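Local coordinates for protein 11R-lipoxygenase (Gersemia fruticosa, PDB 3VF1) that probably catalyses the calcium-regulated insertion of molecular oxygen into polyunsaturated fatty acids at a non-heme iron centre, at residues A[157-167]-A[402-413]; A[180-189]-A[429-437]. All blocks are in the same frame, centred on the assembly; numbering follows the deposited sequence.

How the interactions relate
Following the chain from its N terminus, the PLAT beta-sandwich leads into helix 148-164 and then into the loop that carries residues 180-189; helices 369-410 and 428-438 come much later. Interaction 1 closes a loop of 234 intervening residues and interaction 2 one of 239. Because the segments alternate along the chain, the two loops cross and neither nests inside the other. Together they tie the chain that follows the beta-sandwich to two helices of the catalytic domain. The contacts also meet directly: K166 O and D182 N lie 3.0 Å apart, a probable hydrogen bond, and the methyl end of M429 packs against W408.

Interaction 1. Residues A[157-167]-A[402-413]; sequences EVSENKKLYKW and PTAVSSWRNLPS
Y165 and W408 stack face to face where helix 148-164 runs out against the C-terminal end of helix 369-410, the long lipoxygenase helix that also bears the iron ligands H392 and H397. The two helix segments approach to 7.8 Å between axes, their directions 135° apart, and the chain leaving the first lays two aromatic rings onto the second. The Y165 ring covers the five-membered ring of W408 with centroids 4.0 Å apart and planes at 22°, while W408 CB presses on the same phenol face as a CH-pi contact. Beyond it, V405 CG1 is the bump under W167, 3.6 Å from the centroid of the six-membered ring and almost on its normal, and the backbone oxygen of P402 meets the indole rim.

R409 fills the gap between these rings and K162. Its chain turns at chi3 (54°), which lays one guanidinium face toward W167 CD1 and the other toward K162 CG. NH1 then gives a nearly straight hydrogen bond to Y165 O at 3.1 Å, in the guanidinium plane, and NE makes a salt bridge to D533, whose other oxygen takes W167 NE1. A leucine in place of R409 would probably leave Y165 O without this donor and D533 without its charged mate, and a gap beside the indole. K162 arches back to bring NZ within 2.7 Å of R409 O, meeting that carbonyl nearly head-on.

Farther back along the first helix, V158 lodges in the bend after the second, CG2 at 3.8 Å from P412 CD. E157 finishes the contact with both carboxylate oxygens: S413 N reaches OE1 from above the carboxylate plane at 3.1 Å, and S413 OG donates to the syn lone pair of OE2 at 2.7 Å.

Interaction 2. Residues A[180-189]-A[429-437]; sequences FVDAEEPKSL and MAINTLGRN
M429 lays its sulfur against V181, SD to CG2 at 4.0 Å, at the start of the helical face that the irregular 180-189 loop wraps. One residue on, A430 offers its backbone to L189, whose CD1 comes within 3.8 Å of A430 CA. T433 is the central knob: its CG2, anti to the backbone N, pushes into the turn at E185 and P186, 3.4 Å from E185 C. Its hydroxyl turns back to M429 O, which also accepts from T433 N on the opposite face of the carbonyl plane. L434 CB then rests on the P186 ring.

R436 swings back toward the loop's beginning, one guanidinium face under F180 CD2 and the other over N432 O. NH2 donates at 2.8 Å to a water lying 3.0 Å from both V181 O and A183 O, and forms a salt bridge with E401. At N437, ND2 bonds to E184 O at 3.1 Å while OD1 accepts from R172. With the L434 side chain about 11 Å from the bound iron, this is packing beside the metal site of the catalytic domain. The loop thus lies along helix 428-438, with helix 369-410 alongside, where E401 touches F180 and V405 touches V181.

Interaction 1. Residues A[157-167]-A[402-413]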
loop_
_atom_site.group_PDB
_atom_site.type_symbol
_atom_site.label_atom_id
_atom_site.label_comp_id
_atom_site.label_asym_id
_atom_site.label_seq_id
_atom_site.Cartn_x
_atom_site.Cartn_y
_atom_site.Cartn_z
ATOM N N GLU A 157 13.809 -16.100 20.143
ATOM C CA GLU A 157 13.166 -15.919 18.849
ATOM C C GLU A 157 13.518 -14.554 18.267
ATOM O O GLU A 157 14.026 -14.452 17.149
ATOM C CB GLU A 157 11.649 -16.040 18.996
ATOM C CG GLU A 157 10.895 -16.105 17.679
ATOM C CD GLU A 157 9.391 -16.031 17.868
ATOM O OE1 GLU A 157 8.949 -15.460 18.888
ATOM O OE2 GLU A 157 8.648 -16.543 17.002
ATOM N N VAL A 158 13.246 -13.507 19.040
ATOM C CA VAL A 158 13.531 -12.141 18.621
ATOM C C VAL A 158 15.019 -11.944 18.346
ATOM O O VAL A 158 15.397 -11.218 17.426
ATOM C CB VAL A 158 13.076 -11.132 19.691
ATOM C CG1 VAL A 158 13.606 -9.738 19.379
ATOM C CG2 VAL A 158 11.558 -11.120 19.796
ATOM N N SER A 159 15.860 -12.589 19.148
ATOM C CA SER A 159 17.306 -12.472 18.990
ATOM C C SER A 159 17.754 -13.094 17.671
ATOM O O SER A 159 18.619 -12.553 16.980
ATOM C CB SER A 159 18.023 -13.144 20.161
ATOM O OG SER A 159 19.429 -13.050 20.017
ATOM N N GLU A 160 17.159 -14.230 17.327
ATOM C CA GLU A 160 17.464 -14.905 16.072
ATOM C C GLU A 160 17.014 -14.067 14.881
ATOM O O GLU A 160 17.741 -13.928 13.898
ATOM C CB GLU A 160 16.783 -16.274 16.026
ATOM C CG GLU A 160 17.380 -17.300 16.978
ATOM C CD GLU A 160 16.610 -18.609 16.979
ATOM O OE1 GLU A 160 15.412 -18.596 16.622
ATOM O OE2 GLU A 160 17.205 -19.650 17.332
ATOM N N ASN A 161 15.811 -13.507 14.976
ATOM C CA ASN A 161 15.242 -12.721 13.887
ATOM C C ASN A 161 16.046 -11.462 13.571
ATOM O O ASN A 161 16.168 -11.077 12.410
ATOM C CB ASN A 161 13.792 -12.348 14.200
ATOM C CG ASN A 161 12.839 -13.517 14.027
ATOM O OD1 ASN A 161 13.111 -14.448 13.266
ATOM N ND2 ASN A 161 11.713 -13.473 14.729
ATOM N N LYS A 162 16.594 -10.823 14.598
ATOM C CA LYS A 162 17.393 -9.616 14.398
ATOM C C LYS A 162 18.563 -9.871 13.454
ATOM O O LYS A 162 19.077 -8.945 12.828
ATOM C CB LYS A 162 17.924 -9.082 15.731
ATOM C CG LYS A 162 16.966 -8.161 16.466
ATOM C CD LYS A 162 17.706 -7.332 17.510
ATOM C CE LYS A 162 16.768 -6.413 18.277
ATOM N NZ LYS A 162 15.825 -7.169 19.149
ATOM N N LYS A 163 18.986 -11.127 13.354
ATOM C CA LYS A 163 20.126 -11.482 12.517
ATOM C C LYS A 163 19.723 -11.623 11.052
ATOM O O LYS A 163 20.556 -11.490 10.155
ATOM C CB LYS A 163 20.759 -12.783 13.013
ATOM C CG LYS A 163 21.262 -12.714 14.446
ATOM C CD LYS A 163 21.907 -14.022 14.874
ATOM C CE LYS A 163 22.452 -13.932 16.291
ATOM N NZ LYS A 163 23.090 -15.204 16.728
ATOM N N LEU A 164 18.442 -11.891 10.818
ATOM C CA LEU A 164 17.934 -12.081 9.464
ATOM C C LEU A 164 17.363 -10.792 8.883
ATOM O O LEU A 164 17.399 -10.582 7.669
ATOM C CB LEU A 164 16.853 -13.164 9.456
ATOM C CG LEU A 164 17.304 -14.558 9.896
ATOM C CD1 LEU A 164 16.122 -15.517 9.926
ATOM C CD2 LEU A 164 18.400 -15.085 8.982
ATOM N N TYR A 165 16.840 -9.931 9.752
ATOM C CA TYR A 165 16.174 -8.710 9.312
ATOM C C TYR A 165 16.895 -7.464 9.820
ATOM O O TYR A 165 16.558 -6.924 10.870
ATOM C CB TYR A 165 14.719 -8.713 9.783
ATOM C CG TYR A 165 13.921 -9.890 9.262
ATOM C CD1 TYR A 165 13.341 -9.856 8.002
ATOM C CD2 TYR A 165 13.754 -11.034 10.029
ATOM C CE1 TYR A 165 12.613 -10.930 7.519
ATOM C CE2 TYR A 165 13.027 -12.112 9.557
ATOM C CZ TYR A 165 12.460 -12.055 8.302
ATOM O OH TYR A 165 11.738 -13.126 7.825
ATOM N N LYS A 166 17.888 -7.016 9.058
ATOM C CA LYS A 166 18.667 -5.835 9.412
ATOM C C LYS A 166 18.155 -4.617 8.654
ATOM O O LYS A 166 17.421 -4.753 7.674
ATOM C CB LYS A 166 20.140 -6.057 9.066
ATOM C CG LYS A 166 20.716 -7.372 9.575
ATOM C CD LYS A 166 21.517 -7.188 10.855
ATOM C CE LYS A 166 20.702 -6.504 11.939
ATOM N NZ LYS A 166 21.353 -6.619 13.277
ATOM N N TRP A 167 18.543 -3.430 9.108
ATOM C CA TRP A 167 18.227 -2.199 8.390
ATOM C C TRP A 167 19.197 -2.005 7.229
ATOM O O TRP A 167 20.409 -1.941 7.423
ATOM C CB TRP A 167 18.291 -0.992 9.328
ATOM C CG TRP A 167 17.234 -0.993 10.388
ATOM C CD1 TRP A 167 17.410 -1.222 11.720
ATOM C CD2 TRP A 167 15.834 -0.754 10.202
ATOM N NE1 TRP A 167 16.207 -1.140 12.378
ATOM C CE2 TRP A 167 15.224 -0.853 11.469
ATOM C CE3 TRP A 167 15.039 -0.465 9.091
ATOM C CZ2 TRP A 167 13.855 -0.673 11.652
ATOM C CZ3 TRP A 167 13.678 -0.287 9.276
ATOM C CH2 TRP A 167 13.100 -0.392 10.547
ATOM N N PRO A 402 9.053 0.097 7.215
ATOM C CA PRO A 402 9.731 0.097 8.516
ATOM C C PRO A 402 8.969 -0.657 9.607
ATOM O O PRO A 402 9.598 -1.242 10.486
ATOM C CB PRO A 402 9.819 1.583 8.861
ATOM C CG PRO A 402 9.841 2.266 7.544
ATOM C CD PRO A 402 8.951 1.455 6.654
ATOM N N THR A 403 7.639 -0.643 9.554
ATOM C CA THR A 403 6.837 -1.310 10.575
ATOM C C THR A 403 6.953 -2.823 10.440
ATOM O O THR A 403 6.869 -3.547 11.432
ATOM C CB THR A 403 5.349 -0.908 10.506
ATOM O OG1 THR A 403 4.753 -1.443 9.318
ATOM C CG2 THR A 403 5.193 0.610 10.528
ATOM N N ALA A 404 7.149 -3.298 9.216
ATOM C CA ALA A 404 7.328 -4.724 8.976
ATOM C C ALA A 404 8.685 -5.168 9.505
ATOM O O ALA A 404 8.796 -6.194 10.172
ATOM C CB ALA A 404 7.209 -5.034 7.490
ATOM N N VAL A 405 9.714 -4.380 9.208
ATOM C CA VAL A 405 11.072 -4.697 9.634
ATOM C C VAL A 405 11.187 -4.678 11.156
ATOM O O VAL A 405 11.811 -5.556 11.751
ATOM C CB VAL A 405 12.095 -3.710 9.033
ATOM C CG1 VAL A 405 13.488 -3.985 9.577
ATOM C CG2 VAL A 405 12.086 -3.796 7.514
ATOM N N SER A 406 10.577 -3.678 11.784
ATOM C CA SER A 406 10.643 -3.543 13.234
ATOM C C SER A 406 9.889 -4.677 13.924
ATOM O O SER A 406 10.265 -5.104 15.015
ATOM C CB SER A 406 10.082 -2.192 13.681
ATOM O OG SER A 406 10.203 -2.047 15.085
ATOM N N SER A 407 8.826 -5.161 13.291
ATOM C CA SER A 407 8.060 -6.275 13.838
ATOM C C SER A 407 8.941 -7.509 13.986
ATOM O O SER A 407 8.929 -8.172 15.024
ATOM C CB SER A 407 6.863 -6.605 12.945
ATOM O OG SER A 407 5.883 -5.581 12.995
ATOM N N TRP A 408 9.704 -7.815 12.942
ATOM C CA TRP A 408 10.568 -8.990 12.944
ATOM C C TRP A 408 11.712 -8.852 13.943
ATOM O O TRP A 408 12.180 -9.844 14.502
ATOM C CB TRP A 408 11.132 -9.242 11.543
ATOM C CG TRP A 408 10.148 -9.879 10.607
ATOM C CD1 TRP A 408 9.397 -9.254 9.655
ATOM C CD2 TRP A 408 9.807 -11.268 10.539
ATOM N NE1 TRP A 408 8.610 -10.169 8.997
ATOM C CE2 TRP A 408 8.842 -11.413 9.522
ATOM C CE3 TRP A 408 10.223 -12.404 11.240
ATOM C CZ2 TRP A 408 8.287 -12.647 9.190
ATOM C CZ3 TRP A 408 9.670 -13.629 10.909
ATOM C CH2 TRP A 408 8.713 -13.740 9.894
ATOM N N ARG A 409 12.149 -7.621 14.175
ATOM C CA ARG A 409 13.325 -7.366 15.004
ATOM C C ARG A 409 13.025 -7.253 16.498
ATOM O O ARG A 409 13.917 -7.445 17.322
ATOM C CB ARG A 409 14.019 -6.084 14.542
ATOM C CG ARG A 409 14.710 -6.199 13.197
ATOM C CD ARG A 409 15.169 -4.840 12.696
ATOM N NE ARG A 409 15.997 -4.142 13.675
ATOM C CZ ARG A 409 17.273 -4.426 13.924
ATOM N NH1 ARG A 409 17.881 -5.410 13.276
ATOM N NH2 ARG A 409 17.942 -3.729 14.831
ATOM N N ASN A 410 11.783 -6.934 16.852
ATOM C CA ASN A 410 11.464 -6.613 18.240
ATOM C C ASN A 410 10.289 -7.383 18.844
ATOM O O ASN A 410 10.131 -7.406 20.065
ATOM C CB ASN A 410 11.206 -5.112 18.373
ATOM C CG ASN A 410 12.369 -4.277 17.876
ATOM O OD1 ASN A 410 13.342 -4.056 18.598
ATOM N ND2 ASN A 410 12.277 -3.811 16.636
ATOM N N LEU A 411 9.469 -8.009 18.006
ATOM C CA LEU A 411 8.281 -8.700 18.498
ATOM C C LEU A 411 8.351 -10.204 18.253
ATOM O O LEU A 411 8.681 -10.642 17.151
ATOM C CB LEU A 411 7.023 -8.142 17.832
ATOM C CG LEU A 411 6.742 -6.654 18.035
ATOM C CD1 LEU A 411 5.464 -6.264 17.309
ATOM C CD2 LEU A 411 6.647 -6.313 19.513
ATOM N N PRO A 412 8.043 -11.000 19.288
ATOM C CA PRO A 412 7.900 -12.449 19.125
ATOM C C PRO A 412 6.507 -12.792 18.612
ATOM O O PRO A 412 5.567 -12.031 18.848
ATOM C CB PRO A 412 8.095 -12.974 20.545
ATOM C CG PRO A 412 7.583 -11.878 21.413
ATOM C CD PRO A 412 7.904 -10.591 20.697
ATOM N N SER A 413 6.376 -13.922 17.925
ATOM C CA SER A 413 5.113 -14.293 17.293
ATOM C C SER A 413 3.995 -14.594 18.296
ATOM O O SER A 413 2.859 -14.855 17.898
ATOM C CB SER A 413 5.320 -15.496 16.367
ATOM O OG SER A 413 5.916 -16.578 17.060
#

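Interaction 2. Residues A[180-189]-A[429-437]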
loop_
_atom_site.group_PDB
_atom_site.type_symbol
_atom_site.label_atom_id
_atom_site.label_comp_id
_atom_site.label_asym_id
_atom_site.label_seq_id
_atom_site.Cartn_x
_atom_site.Cartn_y
_atom_site.Cartn_z
ATOM N N PHE A 180 14.622 0.713 5.567
ATOM C CA PHE A 180 14.163 -0.421 4.776
ATOM C C PHE A 180 14.946 -1.675 5.139
ATOM O O PHE A 180 15.988 -1.596 5.784
ATOM C CB PHE A 180 14.300 -0.120 3.281
ATOM C CG PHE A 180 15.686 0.293 2.867
ATOM C CD1 PHE A 180 16.144 1.577 3.114
ATOM C CD2 PHE A 180 16.525 -0.600 2.218
ATOM C CE1 PHE A 180 17.416 1.962 2.732
ATOM C CE2 PHE A 180 17.798 -0.221 1.830
ATOM C CZ PHE A 180 18.245 1.061 2.087
ATOM N N VAL A 181 14.434 -2.832 4.731
ATOM C CA VAL A 181 15.091 -4.098 5.027
ATOM C C VAL A 181 16.352 -4.251 4.188
ATOM O O VAL A 181 16.431 -3.735 3.072
ATOM C CB VAL A 181 14.166 -5.300 4.747
ATOM C CG1 VAL A 181 13.977 -5.495 3.246
ATOM C CG2 VAL A 181 14.731 -6.561 5.380
ATOM N N ASP A 182 17.338 -4.958 4.731
ATOM C CA ASP A 182 18.571 -5.233 4.008
ATOM C C ASP A 182 18.399 -6.481 3.151
ATOM O O ASP A 182 18.351 -7.598 3.666
ATOM C CB ASP A 182 19.732 -5.427 4.984
ATOM C CG ASP A 182 21.052 -5.683 4.280
ATOM O OD1 ASP A 182 21.038 -5.925 3.054
ATOM O OD2 ASP A 182 22.104 -5.647 4.952
ATOM N N ALA A 183 18.303 -6.281 1.841
ATOM C CA ALA A 183 18.165 -7.386 0.901
ATOM C C ALA A 183 18.548 -6.921 -0.497
ATOM O O ALA A 183 18.094 -5.876 -0.957
ATOM C CB ALA A 183 16.743 -7.915 0.913
ATOM N N GLU A 184 19.387 -7.701 -1.169
ATOM C CA GLU A 184 19.867 -7.336 -2.497
ATOM C C GLU A 184 18.806 -7.625 -3.553
ATOM O O GLU A 184 18.656 -6.877 -4.519
ATOM C CB GLU A 184 21.153 -8.092 -2.826
ATOM C CG GLU A 184 21.798 -7.667 -4.135
ATOM C CD GLU A 184 23.167 -8.289 -4.341
ATOM O OE1 GLU A 184 23.706 -8.877 -3.379
ATOM O OE2 GLU A 184 23.704 -8.187 -5.465
ATOM N N GLU A 185 18.071 -8.713 -3.355
ATOM C CA GLU A 185 17.004 -9.101 -4.270
ATOM C C GLU A 185 15.882 -9.793 -3.505
ATOM O O GLU A 185 16.060 -10.176 -2.352
ATOM C CB GLU A 185 17.541 -10.039 -5.354
ATOM C CG GLU A 185 18.743 -9.499 -6.118
ATOM C CD GLU A 185 19.153 -10.408 -7.263
ATOM O OE1 GLU A 185 18.334 -11.265 -7.660
ATOM O OE2 GLU A 185 20.289 -10.266 -7.762
ATOM N N PRO A 186 14.715 -9.957 -4.147
ATOM C CA PRO A 186 13.612 -10.659 -3.484
ATOM C C PRO A 186 14.014 -12.054 -3.011
ATOM O O PRO A 186 13.514 -12.519 -1.988
ATOM C CB PRO A 186 12.549 -10.753 -4.582
ATOM C CG PRO A 186 12.837 -9.608 -5.485
ATOM C CD PRO A 186 14.328 -9.450 -5.475
ATOM N N LYS A 187 14.912 -12.704 -3.745
ATOM C CA LYS A 187 15.345 -14.059 -3.412
ATOM C C LYS A 187 16.263 -14.099 -2.193
ATOM O O LYS A 187 16.309 -15.099 -1.478
ATOM C CB LYS A 187 16.055 -14.704 -4.606
ATOM C CG LYS A 187 15.121 -15.202 -5.697
ATOM C CD LYS A 187 14.272 -16.365 -5.205
ATOM C CE LYS A 187 13.472 -16.994 -6.333
ATOM N NZ LYS A 187 12.666 -18.155 -5.863
ATOM N N SER A 188 16.994 -13.015 -1.959
ATOM C CA SER A 188 17.925 -12.960 -0.834
ATOM C C SER A 188 17.208 -12.708 0.491
ATOM O O SER A 188 17.848 -12.593 1.536
ATOM C CB SER A 188 18.993 -11.888 -1.068
ATOM O OG SER A 188 18.409 -10.613 -1.264
ATOM N N LEU A 189 15.882 -12.619 0.445
ATOM C CA LEU A 189 15.084 -12.468 1.656
ATOM C C LEU A 189 14.777 -13.830 2.263
ATOM O O LEU A 189 14.779 -14.840 1.559
ATOM C CB LEU A 189 13.767 -11.752 1.346
ATOM C CG LEU A 189 13.815 -10.246 1.097
ATOM C CD1 LEU A 189 12.473 -9.765 0.565
ATOM C CD2 LEU A 189 14.180 -9.499 2.368
ATOM N N MET A 429 7.840 -6.213 2.210
ATOM C CA MET A 429 9.292 -6.272 2.071
ATOM C C MET A 429 9.692 -6.830 0.708
ATOM O O MET A 429 10.613 -6.324 0.066
ATOM C CB MET A 429 9.914 -7.113 3.187
ATOM C CG MET A 429 10.133 -6.346 4.483
ATOM S SD MET A 429 10.879 -7.341 5.794
ATOM C CE MET A 429 9.555 -8.486 6.150
ATOM N N ALA A 430 8.995 -7.873 0.268
ATOM C CA ALA A 430 9.272 -8.477 -1.031
ATOM C C ALA A 430 9.094 -7.471 -2.166
ATOM O O ALA A 430 10.001 -7.278 -2.977
ATOM C CB ALA A 430 8.375 -9.687 -1.252
ATOM N N ILE A 431 7.929 -6.830 -2.221
ATOM C CA ILE A 431 7.612 -5.919 -3.319
ATOM C C ILE A 431 8.517 -4.687 -3.334
ATOM O O ILE A 431 8.881 -4.196 -4.401
ATOM C CB ILE A 431 6.134 -5.462 -3.288
ATOM C CG1 ILE A 431 5.790 -4.675 -4.555
ATOM C CG2 ILE A 431 5.853 -4.607 -2.059
ATOM C CD1 ILE A 431 6.035 -5.437 -5.843
ATOM N N ASN A 432 8.877 -4.188 -2.155
ATOM C CA ASN A 432 9.736 -3.010 -2.063
ATOM C C ASN A 432 11.171 -3.309 -2.480
ATOM O O ASN A 432 11.855 -2.449 -3.031
ATOM C CB ASN A 432 9.718 -2.436 -0.648
ATOM C CG ASN A 432 8.483 -1.609 -0.373
ATOM O OD1 ASN A 432 7.518 -1.636 -1.138
ATOM N ND2 ASN A 432 8.505 -0.866 0.724
ATOM N N THR A 433 11.628 -4.527 -2.209
ATOM C CA THR A 433 12.961 -4.938 -2.623
ATOM C C THR A 433 13.016 -4.990 -4.143
ATOM O O THR A 433 14.003 -4.579 -4.752
ATOM C CB THR A 433 13.338 -6.317 -2.054
ATOM O OG1 THR A 433 13.356 -6.262 -0.621
ATOM C CG2 THR A 433 14.712 -6.742 -2.552
ATOM N N LEU A 434 11.947 -5.497 -4.749
ATOM C CA LEU A 434 11.825 -5.516 -6.198
ATOM C C LEU A 434 11.736 -4.088 -6.724
ATOM O O LEU A 434 12.372 -3.741 -7.721
ATOM C CB LEU A 434 10.584 -6.303 -6.620
ATOM C CG LEU A 434 10.355 -6.443 -8.127
ATOM C CD1 LEU A 434 11.407 -7.352 -8.746
ATOM C CD2 LEU A 434 8.957 -6.961 -8.412
ATOM N N GLY A 435 10.946 -3.263 -6.044
ATOM C CA GLY A 435 10.777 -1.873 -6.427
ATOM C C GLY A 435 12.095 -1.122 -6.450
ATOM O O GLY A 435 12.351 -0.320 -7.349
ATOM N N ARG A 436 12.939 -1.388 -5.461
ATOM C CA ARG A 436 14.232 -0.720 -5.368
ATOM C C ARG A 436 15.153 -1.074 -6.534
ATOM O O ARG A 436 16.174 -0.421 -6.742
ATOM C CB ARG A 436 14.914 -1.054 -4.039
ATOM C CG ARG A 436 14.504 -0.142 -2.893
ATOM C CD ARG A 436 15.285 -0.446 -1.624
ATOM N NE ARG A 436 14.797 -1.645 -0.949
ATOM C CZ ARG A 436 13.773 -1.668 -0.097
ATOM N NH1 ARG A 436 13.110 -0.555 0.194
ATOM N NH2 ARG A 436 13.407 -2.810 0.466
ATOM N N ASN A 437 14.793 -2.104 -7.293
ATOM C CA ASN A 437 15.596 -2.520 -8.438
ATOM C C ASN A 437 14.919 -2.279 -9.788
ATOM O O ASN A 437 15.591 -1.968 -10.769
ATOM C CB ASN A 437 15.964 -4.001 -8.314
ATOM C CG ASN A 437 16.830 -4.290 -7.101
ATOM O OD1 ASN A 437 17.606 -3.443 -6.661
ATOM N ND2 ASN A 437 16.701 -5.494 -6.556
HETATM O O HOH W 1 15.838 -4.165 0.148
#